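Ileal bile acid-binding protein (Danio rerio, PDB 3EM0) binds cholic acid, a bile acid, and probably carries such ligands through the cytoplasm. Local coordinates at residues N7-T12 with K39-I44; H61-K66 with D74-G79. One frame throughout, in Å; residues are numbered along the deposited sequence.

Interaction 1: residues N7-T12 with K39-I44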
loop_
_atom_site.group_PDB
_atom_site.type_symbol
_atom_site.label_atom_id
_atom_site.label_comp_id
_atom_site.label_asym_id
_atom_site.label_seq_id
_atom_site.Cartn_x
_atom_site.Cartn_y
_atom_site.Cartn_z
ATOM N N ASN A 7 2.105 -8.053 11.828
ATOM C CA ASN A 7 3.103 -9.097 11.592
ATOM C C ASN A 7 2.630 -10.245 10.729
ATOM O O ASN A 7 1.550 -10.790 10.955
ATOM C CB ASN A 7 3.551 -9.710 12.918
ATOM C CG ASN A 7 4.831 -9.135 13.409
ATOM O OD1 ASN A 7 5.855 -9.173 12.712
ATOM N ND2 ASN A 7 4.799 -8.590 14.629
ATOM N N GLY A 8 3.454 -10.625 9.757
ATOM C CA GLY A 8 3.205 -11.831 8.983
ATOM C C GLY A 8 3.187 -11.600 7.494
ATOM O O GLY A 8 3.585 -10.540 7.008
ATOM N N LYS A 9 2.713 -12.610 6.780
ATOM C CA LYS A 9 2.650 -12.611 5.329
ATOM C C LYS A 9 1.181 -12.497 4.936
ATOM O O LYS A 9 0.330 -13.167 5.529
ATOM C CB LYS A 9 3.263 -13.916 4.803
ATOM C CG LYS A 9 3.435 -14.016 3.300
ATOM C CD LYS A 9 4.247 -15.284 2.941
ATOM C CE LYS A 9 4.035 -15.677 1.477
ATOM N NZ LYS A 9 4.739 -16.937 1.079
ATOM N N TRP A 10 0.896 -11.649 3.948
ATOM C CA TRP A 10 -0.481 -11.347 3.530
ATOM C C TRP A 10 -0.612 -11.438 2.017
ATOM O O TRP A 10 0.323 -11.129 1.302
ATOM C CB TRP A 10 -0.901 -9.939 3.986
ATOM C CG TRP A 10 -0.653 -9.652 5.449
ATOM C CD1 TRP A 10 0.533 -9.273 6.023
ATOM C CD2 TRP A 10 -1.613 -9.728 6.515
ATOM N NE1 TRP A 10 0.369 -9.114 7.376
ATOM C CE2 TRP A 10 -0.938 -9.383 7.707
ATOM C CE3 TRP A 10 -2.982 -10.053 6.576
ATOM C CZ2 TRP A 10 -1.583 -9.348 8.952
ATOM C CZ3 TRP A 10 -3.620 -10.030 7.811
ATOM C CH2 TRP A 10 -2.920 -9.677 8.986
ATOM N N GLU A 11 -1.778 -11.847 1.533
ATOM C CA GLU A 11 -1.988 -11.997 0.103
ATOM C C GLU A 11 -3.269 -11.312 -0.361
ATOM O O GLU A 11 -4.343 -11.552 0.190
ATOM C CB GLU A 11 -2.006 -13.479 -0.281
ATOM C CG GLU A 11 -2.178 -13.737 -1.767
ATOM C CD GLU A 11 -2.440 -15.204 -2.074
ATOM O OE1 GLU A 11 -1.766 -16.078 -1.490
ATOM O OE2 GLU A 11 -3.319 -15.490 -2.899
ATOM N N THR A 12 -3.143 -10.475 -1.392
ATOM C CA THR A 12 -4.282 -9.736 -1.947
ATOM C C THR A 12 -5.450 -10.663 -2.333
ATOM O O THR A 12 -5.262 -11.623 -3.088
ATOM C CB THR A 12 -3.842 -8.847 -3.147
ATOM O OG1 THR A 12 -2.811 -7.955 -2.716
ATOM C CG2 THR A 12 -4.998 -8.031 -3.700
ATOM N N LYS A 39 -2.041 -10.746 -7.775
ATOM C CA LYS A 39 -2.308 -10.721 -6.338
ATOM C C LYS A 39 -1.023 -10.529 -5.522
ATOM O O LYS A 39 -0.274 -11.472 -5.286
ATOM C CB LYS A 39 -3.063 -11.987 -5.915
ATOM C CG LYS A 39 -4.442 -12.165 -6.589
ATOM C CD LYS A 39 -5.453 -11.129 -6.057
ATOM C CE LYS A 39 -6.625 -10.865 -7.007
ATOM N NZ LYS A 39 -7.248 -9.535 -6.678
ATOM N N LEU A 40 -0.781 -9.293 -5.099
ATOM C CA LEU A 40 0.433 -8.930 -4.363
ATOM C C LEU A 40 0.543 -9.601 -2.992
ATOM O O LEU A 40 -0.406 -9.588 -2.200
ATOM C CB LEU A 40 0.538 -7.399 -4.213
ATOM C CG LEU A 40 1.752 -6.839 -3.449
ATOM C CD1 LEU A 40 3.021 -6.957 -4.244
ATOM C CD2 LEU A 40 1.543 -5.404 -3.074
ATOM N N VAL A 41 1.712 -10.180 -2.731
ATOM C CA VAL A 41 2.071 -10.692 -1.410
ATOM C C VAL A 41 2.879 -9.628 -0.646
ATOM O O VAL A 41 3.813 -9.035 -1.191
ATOM C CB VAL A 41 2.855 -12.031 -1.490
ATOM C CG1 VAL A 41 3.284 -12.484 -0.112
ATOM C CG2 VAL A 41 2.008 -13.128 -2.172
ATOM N N THR A 42 2.473 -9.377 0.602
ATOM C CA THR A 42 3.126 -8.408 1.504
ATOM C C THR A 42 3.662 -9.125 2.740
ATOM O O THR A 42 2.958 -9.912 3.353
ATOM C CB THR A 42 2.132 -7.322 1.964
ATOM O OG1 THR A 42 1.571 -6.669 0.817
ATOM C CG2 THR A 42 2.809 -6.268 2.890
ATOM N N GLU A 43 4.914 -8.865 3.088
ATOM C CA GLU A 43 5.480 -9.395 4.318
ATOM C C GLU A 43 5.859 -8.271 5.286
ATOM O O GLU A 43 6.596 -7.340 4.944
ATOM C CB GLU A 43 6.658 -10.316 4.012
ATOM C CG GLU A 43 7.064 -11.221 5.161
ATOM C CD GLU A 43 7.547 -12.588 4.701
ATOM O OE1 GLU A 43 7.604 -13.498 5.560
ATOM O OE2 GLU A 43 7.856 -12.765 3.493
ATOM N N ILE A 44 5.331 -8.356 6.497
ATOM C CA ILE A 44 5.531 -7.313 7.469
ATOM C C ILE A 44 6.240 -7.844 8.706
ATOM O O ILE A 44 5.821 -8.837 9.287
ATOM C CB ILE A 44 4.184 -6.642 7.865
ATOM C CG1 ILE A 44 3.483 -6.025 6.637
ATOM C CG2 ILE A 44 4.414 -5.596 8.941
ATOM C CD1 ILE A 44 1.977 -5.777 6.833
#
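Thr12 grips the carbonyl oxygen of Leu40 twice. Its backbone N donates to Leu40 O at 3.0 Å from 27° out of the carbonyl plane, whereas Thr12 OG1, also 3.0 Å from Leu40 O, lies in that plane and uses a lone pair. Both donors reach one acceptor because chi1 of -57° sets OG1 beside the backbone N. The same rotation turns CG2 toward Lys39, whose bent chain crosses the threonine at about a right angle, with Lys39 CD 3.9 Å from Thr12 CG2. A valine in place of Thr12 would probably leave Leu40 O with its backbone donor alone and take from Arg129 its weak hydroxyl partner.

Beyond this end, strands 8-12 and 41-44 run antiparallel, 4.6 Å apart at closest approach. Trp10 and Thr42 exchange backbone bonds, as do Gly8 and Ile44. Trp10 and Ile44 put their side chains on one face of this sheet of the lipocalin-like barrel. The CD1 methyl of Ile44 approaches the five-membered ring of Trp10 obliquely, 3.7 Å from Trp10 NE1, neither squarely over the ring nor at its edge. NE1 itself is hydrogen-bonded to Phe6 O, which probably helps to hold the indole in this orientation. On the other face, Lys9 CE rests 3.6 Å from Val41 CG1. The contact therefore combines a regular backbone seam with an apolar indole-isoleucine patch on one side, and at the Thr12 end one carbonyl, Leu40 O, accepts from both an amide and a hydroxyl.

Interaction 2: residues H61-K66 with D74-G79. With CHD (cholic acid), chain C; CHD (cholic acid), chain E.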
loop_
_atom_site.group_PDB
_atom_site.type_symbol
_atom_site.label_atom_id
_atom_site.label_comp_id
_atom_site.label_asym_id
_atom_site.label_seq_id
_atom_site.Cartn_x
_atom_site.Cartn_y
_atom_site.Cartn_z
ATOM N N HIS A 61 11.003 -8.446 -8.077
ATOM C CA HIS A 61 11.106 -7.033 -7.748
ATOM C C HIS A 61 10.597 -6.815 -6.320
ATOM O O HIS A 61 9.435 -6.483 -6.104
ATOM C CB HIS A 61 10.314 -6.205 -8.774
ATOM C CG HIS A 61 10.409 -4.724 -8.570
ATOM N ND1 HIS A 61 11.531 -3.996 -8.901
ATOM C CD2 HIS A 61 9.513 -3.833 -8.081
ATOM C CE1 HIS A 61 11.329 -2.723 -8.610
ATOM N NE2 HIS A 61 10.109 -2.597 -8.120
ATOM N N VAL A 62 11.480 -7.026 -5.350
ATOM C CA VAL A 62 11.141 -6.917 -3.932
ATOM C C VAL A 62 11.331 -5.474 -3.477
ATOM O O VAL A 62 12.429 -4.920 -3.584
ATOM C CB VAL A 62 12.024 -7.853 -3.066
ATOM C CG1 VAL A 62 11.584 -7.831 -1.604
ATOM C CG2 VAL A 62 12.009 -9.290 -3.619
ATOM N N VAL A 63 10.253 -4.871 -2.981
ATOM C CA VAL A 63 10.273 -3.486 -2.505
ATOM C C VAL A 63 10.139 -3.471 -0.979
ATOM O O VAL A 63 9.070 -3.759 -0.448
ATOM C CB VAL A 63 9.140 -2.633 -3.161
ATOM C CG1 VAL A 63 9.145 -1.222 -2.603
ATOM C CG2 VAL A 63 9.308 -2.593 -4.681
ATOM N N THR A 64 11.234 -3.153 -0.292
ATOM C CA THR A 64 11.256 -3.100 1.160
ATOM C C THR A 64 11.284 -1.652 1.633
ATOM O O THR A 64 12.142 -0.867 1.224
ATOM C CB THR A 64 12.457 -3.892 1.761
ATOM O OG1 THR A 64 12.363 -5.274 1.389
ATOM C CG2 THR A 64 12.459 -3.813 3.283
ATOM N N ASN A 65 10.317 -1.316 2.481
ATOM C CA ASN A 65 10.246 -0.031 3.171
ATOM C C ASN A 65 10.382 -0.215 4.680
ATOM O O ASN A 65 9.672 -1.022 5.279
ATOM C CB ASN A 65 8.920 0.661 2.851
ATOM C CG ASN A 65 8.973 1.432 1.545
ATOM O OD1 ASN A 65 8.328 1.074 0.556
ATOM N ND2 ASN A 65 9.766 2.488 1.532
ATOM N N LYS A 66 11.309 0.515 5.287
ATOM C CA LYS A 66 11.450 0.508 6.742
ATOM C C LYS A 66 11.052 1.878 7.304
ATOM O O LYS A 66 11.440 2.921 6.767
ATOM C CB LYS A 66 12.876 0.140 7.170
ATOM C CG LYS A 66 13.412 -1.171 6.585
ATOM C CD LYS A 66 14.801 -1.467 7.150
ATOM C CE LYS A 66 15.540 -2.537 6.339
ATOM N NZ LYS A 66 15.312 -3.915 6.865
ATOM N N ASP A 74 12.973 7.446 5.432
ATOM C CA ASP A 74 13.322 7.267 4.035
ATOM C C ASP A 74 12.523 6.126 3.448
ATOM O O ASP A 74 12.553 5.015 3.962
ATOM C CB ASP A 74 14.812 6.979 3.913
ATOM C CG ASP A 74 15.648 8.190 4.197
ATOM O OD1 ASP A 74 16.520 8.100 5.085
ATOM O OD2 ASP A 74 15.421 9.238 3.547
ATOM N N MET A 75 11.798 6.418 2.378
ATOM C CA MET A 75 10.921 5.440 1.736
ATOM C C MET A 75 11.200 5.349 0.224
ATOM O O MET A 75 11.935 6.168 -0.324
ATOM C CB MET A 75 9.456 5.780 2.035
ATOM C CG MET A 75 8.939 5.271 3.418
ATOM S SD MET A 75 7.828 6.413 4.317
ATOM C CE MET A 75 7.090 7.319 2.982
ATOM N N GLU A 76 10.631 4.349 -0.441
ATOM C CA GLU A 76 10.908 4.089 -1.857
ATOM C C GLU A 76 9.676 3.533 -2.565
ATOM O O GLU A 76 8.966 2.674 -2.022
ATOM C CB GLU A 76 12.105 3.139 -1.998
ATOM C CG GLU A 76 12.105 2.287 -3.265
ATOM C CD GLU A 76 13.301 1.356 -3.368
ATOM O OE1 GLU A 76 14.455 1.855 -3.320
ATOM O OE2 GLU A 76 13.080 0.126 -3.522
ATOM N N THR A 77 9.416 4.030 -3.771
ATOM C CA THR A 77 8.253 3.594 -4.540
ATOM C C THR A 77 8.546 2.317 -5.340
ATOM O O THR A 77 9.685 1.847 -5.389
ATOM C CB THR A 77 7.732 4.707 -5.492
ATOM O OG1 THR A 77 8.542 4.759 -6.676
ATOM C CG2 THR A 77 7.738 6.067 -4.806
ATOM N N VAL A 78 7.507 1.770 -5.966
ATOM C CA VAL A 78 7.629 0.614 -6.870
ATOM C C VAL A 78 8.529 0.925 -8.075
ATOM O O VAL A 78 9.174 0.026 -8.625
ATOM C CB VAL A 78 6.236 0.155 -7.364
ATOM C CG1 VAL A 78 6.328 -1.115 -8.190
ATOM C CG2 VAL A 78 5.300 -0.036 -6.168
ATOM N N GLY A 79 8.569 2.202 -8.467
ATOM C CA GLY A 79 9.448 2.673 -9.535
ATOM C C GLY A 79 10.852 3.040 -9.080
ATOM O O GLY A 79 11.693 3.415 -9.899
HETATM C C1 CHD C . 2.816 3.954 4.296
HETATM C C2 CHD C . 1.639 3.026 4.671
HETATM C C3 CHD C . 2.141 1.715 5.295
HETATM O O3 CHD C . 1.062 0.821 5.460
HETATM C C4 CHD C . 3.129 1.019 4.383
HETATM C C5 CHD C . 4.323 1.915 4.033
HETATM C C6 CHD C . 5.301 1.086 3.151
HETATM C C7 CHD C . 4.752 0.855 1.728
HETATM O O7 CHD C . 3.586 0.010 1.768
HETATM C C8 CHD C . 4.419 2.211 1.064
HETATM C C9 CHD C . 3.443 3.097 1.923
HETATM C C10 CHD C . 3.907 3.288 3.409
HETATM C C11 CHD C . 3.114 4.457 1.232
HETATM C C12 CHD C . 2.739 4.299 -0.261
HETATM O O12 CHD C . 1.426 3.752 -0.350
HETATM C C13 CHD C . 3.754 3.436 -1.073
HETATM C C14 CHD C . 3.898 2.068 -0.392
HETATM C C15 CHD C . 4.809 1.327 -1.391
HETATM C C16 CHD C . 4.170 1.700 -2.745
HETATM C C17 CHD C . 3.223 2.897 -2.448
HETATM C C18 CHD C . 5.117 4.161 -1.224
HETATM C C19 CHD C . 5.133 4.197 3.469
HETATM C C20 CHD C . 3.161 3.896 -3.642
HETATM C C21 CHD C . 2.562 5.267 -3.287
HETATM C C22 CHD C . 2.384 3.294 -4.820
HETATM C C23 CHD C . 2.675 4.015 -6.146
HETATM O O25 CHD C . 4.721 2.837 -6.533
HETATM C C24 CHD C . 4.151 3.944 -6.566
HETATM O O26 CHD C . 4.686 5.013 -6.919
HETATM C C1 CHD E . 5.832 -2.913 -13.247
HETATM C C2 CHD E . 5.741 -3.253 -14.749
HETATM C C3 CHD E . 5.820 -4.767 -15.011
HETATM O O3 CHD E . 5.883 -5.003 -16.418
HETATM C C4 CHD E . 7.076 -5.369 -14.370
HETATM C C5 CHD E . 7.196 -5.017 -12.867
HETATM C C6 CHD E . 8.482 -5.663 -12.300
HETATM C C7 CHD E . 9.782 -4.908 -12.679
HETATM O O7 CHD E . 10.172 -5.239 -14.022
HETATM C C8 CHD E . 9.697 -3.371 -12.462
HETATM C C9 CHD E . 8.364 -2.734 -12.969
HETATM C C10 CHD E . 7.075 -3.492 -12.535
HETATM C C11 CHD E . 8.306 -1.197 -12.688
HETATM C C12 CHD E . 9.542 -0.460 -13.279
HETATM O O12 CHD E . 9.439 -0.441 -14.712
HETATM C C13 CHD E . 10.876 -1.098 -12.795
HETATM C C14 CHD E . 10.860 -2.605 -13.137
HETATM C C15 CHD E . 12.288 -3.042 -12.805
HETATM C C16 CHD E . 13.059 -1.970 -13.590
HETATM C C17 CHD E . 12.149 -0.698 -13.606
HETATM C C18 CHD E . 11.062 -0.784 -11.291
HETATM C C19 CHD E . 6.854 -3.361 -11.017
HETATM C C20 CHD E . 12.916 0.540 -13.071
HETATM C C21 CHD E . 12.310 1.870 -13.551
HETATM C C22 CHD E . 14.410 0.467 -13.427
HETATM C C23 CHD E . 15.302 0.715 -12.204
HETATM O O25 CHD E . 15.815 2.844 -13.135
HETATM C C24 CHD E . 15.664 2.199 -12.076
HETATM O O26 CHD E . 15.782 2.655 -10.918
HETATM O O HOH W 1 13.249 2.306 2.098
#
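The imidazole of His61 turns its edge to Val78 and one face to a cholic acid. Carbon C8 of that cholate (chain E) stands 4.0 Å above the ring plane, over its centre, so that the steroid skeleton packs over the ring face. At the edge, His61 NE2 donates to Val78 O at 2.8 Å; the bond uses a lone pair in the carbonyl plane, but is bent, 138° at the hydrogen, with the oxygen 25° out of the ring plane. CG, anti to the backbone N, swings the ring across to this carbonyl.

The bond matters because it spans the gap between two neighbouring strands that is characteristic of the fatty-acid-binding protein barrel. Strands 61-66 and 74-76 run antiparallel, yet their axes stay 6.4 Å apart at closest approach, and no beta bridge pairs them; 61-68 and 73-76 are the outermost strands of the sheet. Side chains occupy the space instead. Val63 points CG1 at the backbone of Glu76 and Thr77, and Asn65 reaches over to Met75 and Glu76. Near Asp74, a water spans Thr64 O and Asp74 O by weak bonds.

A second cholic acid (chain C) lies along Asn65, Met75, Thr77 and Val78. Its ring carbon C6 packs on Asn65 CB, and Met75 SD lies 3.6 Å from its methyl C19. Val78 thus sits between two ligands, its CG1 against C19 of the chain E cholate, its CG2 and backbone N turned to the other. The carboxylate of the chain C cholate is held by the main chain: Val78 N donates to its O25 at 3.0 Å, the angle at the hydrogen being 151°.

Overall arrangement
Interactions 1 and 2 follow one another along the chain and belong to the same sheet, with centres about 14 Å apart and nearest atoms about 7 Å apart, so they do not touch. Strand 50-57 lies between strands 41-47 and 61-68 and connects them. Its Gln55 and Tyr57, both cholate-binding residues, lie near each contact: the side chain of Leu40 is about 4 Å from those of Gln55 and Tyr57, the side chain of Val63 about 4 Å from that of Gln55, and the side chain of Val78 about 3 Å from that of Tyr57. Interaction 1 is a closed, hydrogen-bonded seam, where the side chain of Leu40 is about 6 Å from a bound cholic acid; interaction 2 is an open one touching cholates directly.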